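Reducing-end xylose-releasing exo-oligoxylanase Rex8A (Paenibacillus barcinonensis, PDB 6SUD) hydrolyses short linear and branched xylooligosaccharides from their reducing ends, releasing xylose as an exo-oligoxylanase of glycoside hydrolase family 8. Local coordinates at residues A[17-31]-A[342-354]. The protein carries 1 engineered substitution. Numbering follows the deposited sequence.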
ATOM      1  N   LEU A  17      16.540  -6.736   7.913  1.00 16.78           N
ATOM      2  CA  LEU A  17      16.664  -8.148   7.487  1.00 17.42           C
ATOM      3  C   LEU A  17      17.815  -8.283   6.502  1.00 16.51           C
ATOM      4  O   LEU A  17      18.357  -9.386   6.449  1.00 16.89           O
ATOM      5  CB  LEU A  17      15.345  -8.635   6.888  1.00 18.68           C
ATOM      6  CG  LEU A  17      14.224  -8.720   7.915  1.00 19.61           C
ATOM      7  CD1 LEU A  17      13.063  -9.526   7.390  1.00 20.67           C
ATOM      8  CD2 LEU A  17      14.743  -9.335   9.197  1.00 20.68           C
ATOM      9  N   PHE A  18      18.163  -7.230   5.750  1.00 15.41           N
ATOM     10  CA  PHE A  18      19.348  -7.277   4.853  1.00 15.42           C
ATOM     11  C   PHE A  18      20.595  -7.476   5.726  1.00 16.37           C
ATOM     12  O   PHE A  18      21.428  -8.316   5.396  1.00 15.73           O
ATOM     13  CB  PHE A  18      19.440  -6.041   3.958  1.00 14.03           C
ATOM     14  CG  PHE A  18      18.418  -5.957   2.849  1.00 13.45           C
ATOM     15  CD1 PHE A  18      18.096  -7.057   2.066  1.00 13.24           C
ATOM     16  CD2 PHE A  18      17.822  -4.746   2.527  1.00 13.22           C
ATOM     17  CE1 PHE A  18      17.173  -6.955   1.033  1.00 13.46           C
ATOM     18  CE2 PHE A  18      16.898  -4.642   1.499  1.00 12.89           C
ATOM     19  CZ  PHE A  18      16.574  -5.747   0.749  1.00 13.13           C
ATOM     20  N   GLN A  19      20.687  -6.749   6.839  1.00 18.35           N
ATOM     21  CA  GLN A  19      21.838  -6.824   7.776  1.00 21.20           C
ATOM     22  C   GLN A  19      21.851  -8.178   8.489  1.00 22.48           C
ATOM     23  O   GLN A  19      22.941  -8.775   8.600  1.00 22.22           O
ATOM     24  CB  GLN A  19      21.777  -5.703   8.804  1.00 23.85           C
ATOM     25  CG  GLN A  19      23.129  -5.426   9.436  1.00 26.42           C
ATOM     26  CD  GLN A  19      23.102  -4.210  10.328  1.00 29.19           C
ATOM     27  OE1 GLN A  19      22.519  -3.179   9.999  1.00 33.24           O
ATOM     28  NE2 GLN A  19      23.770  -4.309  11.467  1.00 32.47           N
ATOM     29  N   ARG A  20      20.694  -8.653   8.960  1.00 23.91           N
ATOM     30  CA  ARG A  20      20.582  -9.952   9.684  1.00 26.28           C
ATOM     31  C   ARG A  20      21.047 -11.064   8.754  1.00 26.57           C
ATOM     32  O   ARG A  20      21.581 -12.085   9.209  1.00 25.97           O
ATOM     33  CB  ARG A  20      19.140 -10.178  10.143  1.00 28.17           C
ATOM     34  CG  ARG A  20      18.838 -11.605  10.573  1.00 30.37           C
ATOM     35  CD  ARG A  20      17.385 -11.781  10.955  1.00 31.89           C
ATOM     36  NE  ARG A  20      16.899 -10.748  11.865  1.00 34.07           N
ATOM     37  CZ  ARG A  20      15.628 -10.611  12.219  1.00 34.63           C
ATOM     38  NH1 ARG A  20      14.723 -11.458  11.752  1.00 34.47           N
ATOM     39  NH2 ARG A  20      15.266  -9.649  13.055  1.00 34.80           N
ATOM     40  N   SER A  21      20.855 -10.811   7.474  1.00 26.01           N
ATOM     41  CA  SER A  21      21.134 -11.768   6.387  1.00 27.00           C
ATOM     42  C   SER A  21      22.590 -11.688   5.918  1.00 27.25           C
ATOM     43  O   SER A  21      22.980 -12.525   5.080  1.00 28.61           O
ATOM     44  CB  SER A  21      20.150 -11.510   5.291  1.00 29.31           C
ATOM     45  OG  SER A  21      20.454 -12.249   4.122  1.00 30.95           O
ATOM     46  N   GLY A  22      23.375 -10.709   6.362  1.00 26.07           N
ATOM     47  CA  GLY A  22      24.822 -10.691   6.068  1.00 25.40           C
ATOM     48  C   GLY A  22      25.275  -9.490   5.266  1.00 25.13           C
ATOM     49  O   GLY A  22      26.495  -9.258   5.236  1.00 25.44           O
ATOM     50  N   TYR A  23      24.367  -8.744   4.632  1.00 22.93           N
ATOM     51  CA  TYR A  23      24.738  -7.574   3.796  1.00 22.07           C
ATOM     52  C   TYR A  23      25.306  -6.480   4.698  1.00 23.35           C
ATOM     53  O   TYR A  23      24.877  -6.365   5.863  1.00 22.15           O
ATOM     54  CB  TYR A  23      23.555  -7.107   2.950  1.00 20.21           C
ATOM     55  CG  TYR A  23      23.063  -8.187   2.025  1.00 19.00           C
ATOM     56  CD1 TYR A  23      23.788  -8.537   0.899  1.00 18.34           C
ATOM     57  CD2 TYR A  23      21.916  -8.906   2.308  1.00 18.33           C
ATOM     58  CE1 TYR A  23      23.369  -9.555   0.056  1.00 18.02           C
ATOM     59  CE2 TYR A  23      21.469  -9.911   1.466  1.00 18.41           C
ATOM     60  CZ  TYR A  23      22.203 -10.245   0.340  1.00 17.84           C
ATOM     61  OH  TYR A  23      21.779 -11.255  -0.472  1.00 17.85           O
ATOM     62  N   ARG A  24      26.247  -5.699   4.169  1.00 25.67           N
ATOM     63  CA  ARG A  24      26.946  -4.645   4.944  1.00 28.76           C
ATOM     64  C   ARG A  24      26.059  -3.408   5.060  1.00 28.56           C
ATOM     65  O   ARG A  24      25.358  -3.080   4.081  1.00 26.22           O
ATOM     66  CB  ARG A  24      28.257  -4.259   4.265  1.00 31.41           C
ATOM     67  CG  ARG A  24      29.241  -5.411   4.156  1.00 34.44           C
ATOM     68  CD  ARG A  24      30.404  -5.043   3.253  1.00 37.56           C
ATOM     69  NE  ARG A  24      31.364  -4.174   3.927  1.00 40.76           N
ATOM     70  CZ  ARG A  24      32.373  -3.532   3.335  1.00 42.55           C
ATOM     71  NH1 ARG A  24      32.571  -3.644   2.033  1.00 43.22           N
ATOM     72  NH2 ARG A  24      33.190  -2.779   4.052  1.00 43.34           N
ATOM     73  N   GLU A  25      26.138  -2.720   6.198  1.00 29.96           N
ATOM     74  CA  GLU A  25      25.347  -1.491   6.453  1.00 31.13           C
ATOM     75  C   GLU A  25      25.545  -0.495   5.308  1.00 30.01           C
ATOM     76  O   GLU A  25      24.533   0.046   4.835  1.00 27.40           O
ATOM     77  CB  GLU A  25      25.723  -0.868   7.795  1.00 34.42           C
ATOM     78  CG  GLU A  25      24.709  -1.156   8.880  1.00 36.66           C
ATOM     79  CD  GLU A  25      24.979  -0.388  10.163  1.00 40.06           C
ATOM     80  OE1 GLU A  25      25.546  -0.995  11.090  1.00 42.11           O
ATOM     81  OE2 GLU A  25      24.647   0.819  10.222  1.00 42.64           O
ATOM     82  N   ASP A  26      26.788  -0.286   4.863  1.00 29.78           N
ATOM     83  CA  ASP A  26      27.113   0.691   3.786  1.00 29.96           C
ATOM     84  C   ASP A  26      26.463   0.272   2.459  1.00 27.04           C
ATOM     85  O   ASP A  26      25.879   1.165   1.796  1.00 25.29           O
ATOM     86  CB  ASP A  26      28.619   0.937   3.660  1.00 32.13           C
ATOM     87  CG  ASP A  26      29.475  -0.267   3.298  1.00 35.27           C
ATOM     88  OD1 ASP A  26      28.924  -1.269   2.809  1.00 37.64           O
ATOM     89  OD2 ASP A  26      30.697  -0.189   3.516  1.00 39.32           O
ATOM     90  N   GLU A  27      26.567  -1.009   2.077  1.00 24.99           N
ATOM     91  CA  GLU A  27      25.987  -1.569   0.820  1.00 24.15           C
ATOM     92  C   GLU A  27      24.471  -1.362   0.821  1.00 21.54           C
ATOM     93  O   GLU A  27      23.892  -1.077  -0.245  1.00 20.60           O
ATOM     94  CB  GLU A  27      26.061  -3.096   0.750  1.00 25.43           C
ATOM     95  CG  GLU A  27      27.318  -3.726   0.200  1.00 27.25           C
ATOM     96  CD  GLU A  27      27.124  -5.235   0.075  1.00 28.26           C
ATOM     97  OE1 GLU A  27      26.954  -5.910   1.130  1.00 27.38           O
ATOM     98  OE2 GLU A  27      27.077  -5.729  -1.078  1.00 30.11           O
ATOM     99  N   ILE A  28      23.856  -1.561   1.986  1.00 20.08           N
ATOM    100  CA  ILE A  28      22.369  -1.532   2.108  1.00 18.93           C
ATOM    101  C   ILE A  28      21.884  -0.103   1.863  1.00 18.53           C
ATOM    102  O   ILE A  28      21.067   0.066   0.969  1.00 18.09           O
ATOM    103  CB  ILE A  28      21.893  -2.101   3.452  1.00 17.57           C
ATOM    104  CG1 ILE A  28      22.257  -3.582   3.569  1.00 16.98           C
ATOM    105  CG2 ILE A  28      20.399  -1.875   3.632  1.00 17.79           C
ATOM    106  CD1 ILE A  28      22.190  -4.112   4.975  1.00 16.86           C
ATOM    107  N   LYS A  29      22.383   0.879   2.621  1.00 20.26           N
ATOM    108  CA  LYS A  29      22.005   2.313   2.470  1.00 21.21           C
ATOM    109  C   LYS A  29      22.206   2.753   1.010  1.00 19.83           C
ATOM    110  O   LYS A  29      21.323   3.446   0.469  1.00 20.10           O
ATOM    111  CB  LYS A  29      22.810   3.171   3.453  1.00 23.22           C
ATOM    112  CG  LYS A  29      22.858   4.664   3.160  1.00 25.31           C
ATOM    113  CD  LYS A  29      24.067   5.331   3.785  1.00 27.54           C
ATOM    114  CE  LYS A  29      24.037   6.842   3.697  1.00 28.98           C
ATOM    115  NZ  LYS A  29      23.360   7.447   4.872  1.00 29.62           N
ATOM    116  N   ALA A  30      23.324   2.378   0.381  1.00 18.76           N
ATOM    117  CA  ALA A  30      23.633   2.772  -1.014  1.00 18.30           C
ATOM    118  C   ALA A  30      22.609   2.151  -1.976  1.00 17.66           C
ATOM    119  O   ALA A  30      22.207   2.836  -2.945  1.00 18.30           O
ATOM    120  CB  ALA A  30      25.042   2.385  -1.383  1.00 18.23           C
ATOM    121  N   ARG A  31      22.211   0.903  -1.718  1.00 16.21           N
ATOM    122  CA  ARG A  31      21.238   0.157  -2.561  1.00 15.59           C
ATOM    123  C   ARG A  31      19.880   0.859  -2.462  1.00 14.65           C
ATOM    124  O   ARG A  31      19.228   1.021  -3.503  1.00 14.32           O
ATOM    125  CB  ARG A  31      21.161  -1.316  -2.145  1.00 16.08           C
ATOM    126  CG  ARG A  31      20.210  -2.155  -2.986  1.00 16.88           C
ATOM    127  CD  ARG A  31      20.638  -2.308  -4.437  1.00 17.39           C
ATOM    128  NE  ARG A  31      19.655  -3.133  -5.137  1.00 17.93           N
ATOM    129  CZ  ARG A  31      19.617  -4.464  -5.099  1.00 19.15           C
ATOM    130  NH1 ARG A  31      18.666  -5.106  -5.757  1.00 20.18           N
ATOM    131  NH2 ARG A  31      20.517  -5.150  -4.399  1.00 19.30           N
ATOM    132  N   ASP A 342      14.944 -16.380   4.842  1.00 17.48           N
ATOM    133  CA  ASP A 342      16.311 -15.886   4.537  1.00 18.12           C
ATOM    134  C   ASP A 342      16.509 -15.949   3.016  1.00 16.47           C
ATOM    135  O   ASP A 342      17.055 -14.986   2.443  1.00 15.61           O
ATOM    136  CB  ASP A 342      17.365 -16.638   5.357  1.00 20.45           C
ATOM    137  CG  ASP A 342      17.389 -16.305   6.839  1.00 23.66           C
ATOM    138  OD1 ASP A 342      16.720 -15.334   7.230  1.00 26.34           O
ATOM    139  OD2 ASP A 342      18.104 -17.018   7.592  1.00 28.22           O
ATOM    140  N   SER A 343      16.027 -17.003   2.357  1.00 14.65           N
ATOM    141  CA  SER A 343      16.231 -17.156   0.898  1.00 14.68           C
ATOM    142  C   SER A 343      15.404 -16.134   0.102  1.00 13.08           C
ATOM    143  O   SER A 343      15.914 -15.679  -0.924  1.00 14.23           O
ATOM    144  CB  SER A 343      16.051 -18.572   0.445  1.00 14.98           C
ATOM    145  OG  SER A 343      14.857 -19.108   0.948  1.00 19.13           O
ATOM    146  N   PHE A 344      14.214 -15.713   0.553  1.00 12.11           N
ATOM    147  CA  PHE A 344      13.424 -14.676  -0.176  1.00 11.34           C
ATOM    148  C   PHE A 344      14.104 -13.306  -0.075  1.00 10.93           C
ATOM    149  O   PHE A 344      14.002 -12.502  -1.025  1.00  9.32           O
ATOM    150  CB  PHE A 344      11.998 -14.550   0.350  1.00 11.05           C
ATOM    151  CG  PHE A 344      11.013 -15.442  -0.355  1.00 10.77           C
ATOM    152  CD1 PHE A 344      10.513 -15.105  -1.602  1.00 10.92           C
ATOM    153  CD2 PHE A 344      10.613 -16.637   0.215  1.00 11.14           C
ATOM    154  CE1 PHE A 344       9.617 -15.935  -2.256  1.00 11.33           C
ATOM    155  CE2 PHE A 344       9.716 -17.467  -0.439  1.00 11.08           C
ATOM    156  CZ  PHE A 344       9.215 -17.114  -1.671  1.00 11.25           C
ATOM    157  N   VAL A 345      14.716 -13.033   1.076  1.00 11.47           N
ATOM    158  CA  VAL A 345      15.469 -11.772   1.320  1.00 11.70           C
ATOM    159  C   VAL A 345      16.627 -11.726   0.324  1.00 12.56           C
ATOM    160  O   VAL A 345      16.844 -10.664  -0.293  1.00 12.51           O
ATOM    161  CB  VAL A 345      15.980 -11.681   2.772  1.00 11.76           C
ATOM    162  CG1 VAL A 345      16.958 -10.535   2.965  1.00 12.20           C
ATOM    163  CG2 VAL A 345      14.850 -11.555   3.776  1.00 11.73           C
ATOM    164  N   LYS A 346      17.355 -12.832   0.188  1.00 13.93           N
ATOM    165  CA  LYS A 346      18.518 -12.927  -0.735  1.00 14.96           C
ATOM    166  C   LYS A 346      18.033 -12.839  -2.184  1.00 14.69           C
ATOM    167  O   LYS A 346      18.676 -12.122  -2.977  1.00 15.19           O
ATOM    168  CB  LYS A 346      19.293 -14.226  -0.500  1.00 16.53           C
ATOM    169  CG  LYS A 346      20.469 -14.455  -1.439  1.00 18.65           C
ATOM    170  CD  LYS A 346      21.169 -15.776  -1.198  1.00 20.65           C
ATOM    171  CE  LYS A 346      22.654 -15.632  -0.945  1.00 22.61           C
ATOM    172  NZ  LYS A 346      23.425 -15.619  -2.210  1.00 24.15           N
ATOM    173  N   ARG A 347      16.953 -13.547  -2.523  1.00 14.65           N
ATOM    174  CA  ARG A 347      16.408 -13.559  -3.906  1.00 14.81           C
ATOM    175  C   ARG A 347      16.042 -12.121  -4.287  1.00 13.53           C
ATOM    176  O   ARG A 347      16.325 -11.710  -5.414  1.00 13.53           O
ATOM    177  CB  ARG A 347      15.197 -14.491  -4.002  1.00 17.06           C
ATOM    178  CG  ARG A 347      14.491 -14.473  -5.351  1.00 19.01           C
ATOM    179  CD  ARG A 347      15.338 -15.070  -6.448  1.00 21.46           C
ATOM    180  NE  ARG A 347      14.566 -15.459  -7.626  1.00 23.89           N
ATOM    181  CZ  ARG A 347      14.244 -14.651  -8.639  1.00 25.71           C
ATOM    182  NH1 ARG A 347      14.596 -13.371  -8.639  1.00 27.18           N
ATOM    183  NH2 ARG A 347      13.542 -15.129  -9.651  1.00 25.85           N
ATOM    184  N   PHE A 348      15.430 -11.387  -3.358  1.00 12.09           N
ATOM    185  CA  PHE A 348      14.980  -9.998  -3.609  1.00 11.42           C
ATOM    186  C   PHE A 348      16.196  -9.094  -3.839  1.00 11.76           C
ATOM    187  O   PHE A 348      16.195  -8.301  -4.811  1.00 11.13           O
ATOM    188  CB  PHE A 348      14.123  -9.491  -2.450  1.00 10.97           C
ATOM    189  CG  PHE A 348      13.673  -8.077  -2.685  1.00 10.72           C
ATOM    190  CD1 PHE A 348      12.667  -7.808  -3.604  1.00 10.70           C
ATOM    191  CD2 PHE A 348      14.312  -7.016  -2.065  1.00 10.67           C
ATOM    192  CE1 PHE A 348      12.276  -6.506  -3.855  1.00 10.15           C
ATOM    193  CE2 PHE A 348      13.927  -5.716  -2.325  1.00 10.50           C
ATOM    194  CZ  PHE A 348      12.902  -5.467  -3.210  1.00 10.37           C
ATOM    195  N   TRP A 349      17.198  -9.198  -2.966  1.00 12.19           N
ATOM    196  CA  TRP A 349      18.450  -8.399  -3.041  1.00 13.06           C
ATOM    197  C   TRP A 349      19.044  -8.538  -4.448  1.00 12.71           C
ATOM    198  O   TRP A 349      19.545  -7.535  -5.001  1.00 13.19           O
ATOM    199  CB  TRP A 349      19.453  -8.835  -1.961  1.00 13.23           C
ATOM    200  CG  TRP A 349      20.756  -8.099  -2.026  1.00 13.60           C
ATOM    201  CD1 TRP A 349      21.862  -8.475  -2.730  1.00 14.17           C
ATOM    202  CD2 TRP A 349      21.087  -6.845  -1.399  1.00 13.84           C
ATOM    203  NE1 TRP A 349      22.865  -7.557  -2.569  1.00 14.20           N
ATOM    204  CE2 TRP A 349      22.423  -6.550  -1.752  1.00 14.04           C
ATOM    205  CE3 TRP A 349      20.401  -5.955  -0.563  1.00 14.11           C
ATOM    206  CZ2 TRP A 349      23.070  -5.394  -1.321  1.00 14.05           C
ATOM    207  CZ3 TRP A 349      21.045  -4.816  -0.126  1.00 13.85           C
ATOM    208  CH2 TRP A 349      22.360  -4.537  -0.506  1.00 14.10           C
ATOM    209  N   ASN A 350      18.973  -9.741  -5.017  1.00 13.31           N
ATOM    210  CA  ASN A 350      19.635 -10.081  -6.303  1.00 13.63           C
ATOM    211  C   ASN A 350      18.695  -9.781  -7.479  1.00 14.54           C
ATOM    212  O   ASN A 350      19.122  -9.977  -8.624  1.00 14.77           O
ATOM    213  CB  ASN A 350      20.152 -11.519  -6.253  1.00 13.60           C
ATOM    214  CG  ASN A 350      21.254 -11.684  -5.232  1.00 13.27           C
ATOM    215  OD1 ASN A 350      21.144 -12.484  -4.304  1.00 14.85           O
ATOM    216  ND2 ASN A 350      22.304 -10.896  -5.370  1.00 13.04           N
ATOM    217  N   THR A 351      17.492  -9.256  -7.209  1.00 14.71           N
ATOM    218  CA  THR A 351      16.487  -8.895  -8.246  1.00 15.45           C
ATOM    219  C   THR A 351      16.571  -7.393  -8.513  1.00 15.51           C
ATOM    220  O   THR A 351      16.498  -6.610  -7.571  1.00 16.00           O
ATOM    221  CB  THR A 351      15.079  -9.333  -7.819  1.00 15.55           C
ATOM    222  OG1 THR A 351      15.071 -10.754  -7.651  1.00 15.73           O
ATOM    223  CG2 THR A 351      14.002  -8.934  -8.807  1.00 15.46           C
ATOM    224  N   PRO A 352      16.739  -6.948  -9.781  1.00 16.01           N
ATOM    225  CA  PRO A 352      16.728  -5.526 -10.110  1.00 15.98           C
ATOM    226  C   PRO A 352      15.305  -4.990 -10.328  1.00 15.27           C
ATOM    227  O   PRO A 352      14.364  -5.760 -10.475  1.00 15.13           O
ATOM    228  CB  PRO A 352      17.549  -5.490 -11.406  1.00 16.63           C
ATOM    229  CG  PRO A 352      17.160  -6.781 -12.102  1.00 17.08           C
ATOM    230  CD  PRO A 352      16.948  -7.780 -10.981  1.00 16.58           C
ATOM    231  N   LEU A 353      15.174  -3.667 -10.340  1.00 14.94           N
ATOM    232  CA  LEU A 353      13.917  -2.982 -10.724  1.00 14.41           C
ATOM    233  C   LEU A 353      13.457  -3.511 -12.082  1.00 14.62           C
ATOM    234  O   LEU A 353      14.311  -3.793 -12.957  1.00 13.74           O
ATOM    235  CB  LEU A 353      14.163  -1.478 -10.798  1.00 14.48           C
ATOM    236  CG  LEU A 353      14.231  -0.763  -9.455  1.00 14.71           C
ATOM    237  CD1 LEU A 353      14.799   0.637  -9.634  1.00 14.97           C
ATOM    238  CD2 LEU A 353      12.863  -0.722  -8.787  1.00 14.34           C
ATOM    239  N   ARG A 354      12.149  -3.602 -12.280  1.00 14.43           N
ATOM    240  CA  ARG A 354      11.597  -3.923 -13.613  1.00 15.66           C
ATOM    241  C   ARG A 354      11.788  -2.718 -14.541  1.00 16.29           C
ATOM    242  O   ARG A 354      11.757  -1.571 -14.047  1.00 16.25           O
ATOM    243  CB  ARG A 354      10.132  -4.331 -13.495  1.00 16.71           C
ATOM    244  CG  ARG A 354       9.569  -4.877 -14.793  1.00 17.51           C
ATOM    245  CD  ARG A 354       8.247  -5.567 -14.576  1.00 18.08           C
ATOM    246  NE  ARG A 354       7.777  -6.115 -15.833  1.00 18.55           N
ATOM    247  CZ  ARG A 354       6.591  -6.679 -16.018  1.00 18.88           C
ATOM    248  NH1 ARG A 354       5.727  -6.775 -15.020  1.00 17.49           N
ATOM    249  NH2 ARG A 354       6.269  -7.144 -17.214  1.00 19.24           N
TER
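Trp349 lies between Tyr23 and Arg31, one on each face of its indole. The phenol, flat enough to stack, lies face to face on the five-membered ring, centroids 3.8 Å apart and planes tilted by 21°; at its far end Tyr23 OH rests 3.6 Å from Lys346 CG. Phe18 completes the aromatic cluster edge to face: Trp349 CE3 comes over the phenyl face, 3.7 Å from Phe18 CD1. With CG anti to the backbone N (chi1 178°), the indole projects from helix 341-349 as a knob among Phe18, Glu27, Ile28 and Arg31.

This is peripheral packing in the (alpha/alpha)6 barrel of family 8, away from the xylose sites: it joins helices 17-20 and 25-41 to helix 341-349, while Met370 and Leu373 of helix 359-373 also touch Phe18. Phe18 CZ meets the edge of the Phe348 ring. Short, beta-branched Val345 suits the close approach of its CA to that of Phe18 (6.9 Å), its CG1 3.8 Å from Phe18 CD1.

Arg31 is long enough to make a cation-pi contact and reach the helix-end carbonyl. Its NH2 lies over the indole, 3.5 Å from Trp349 CD2, the guanidinium turned 65° from the ring. Two bent hydrogen bonds grip Trp349 O: Arg31 NH2 (2.6 Å) lies on a lone pair, NH1 (2.7 Å) above the carbonyl plane. Arg31 NH1 is also hydrogen-bonded to Tyr366 OH, itself hydrogen-bonded to Thr351 O. A serine in place of Trp349 would probably open a gap between Tyr23 and Arg31 and deprive the guanidinium of its aromatic partner.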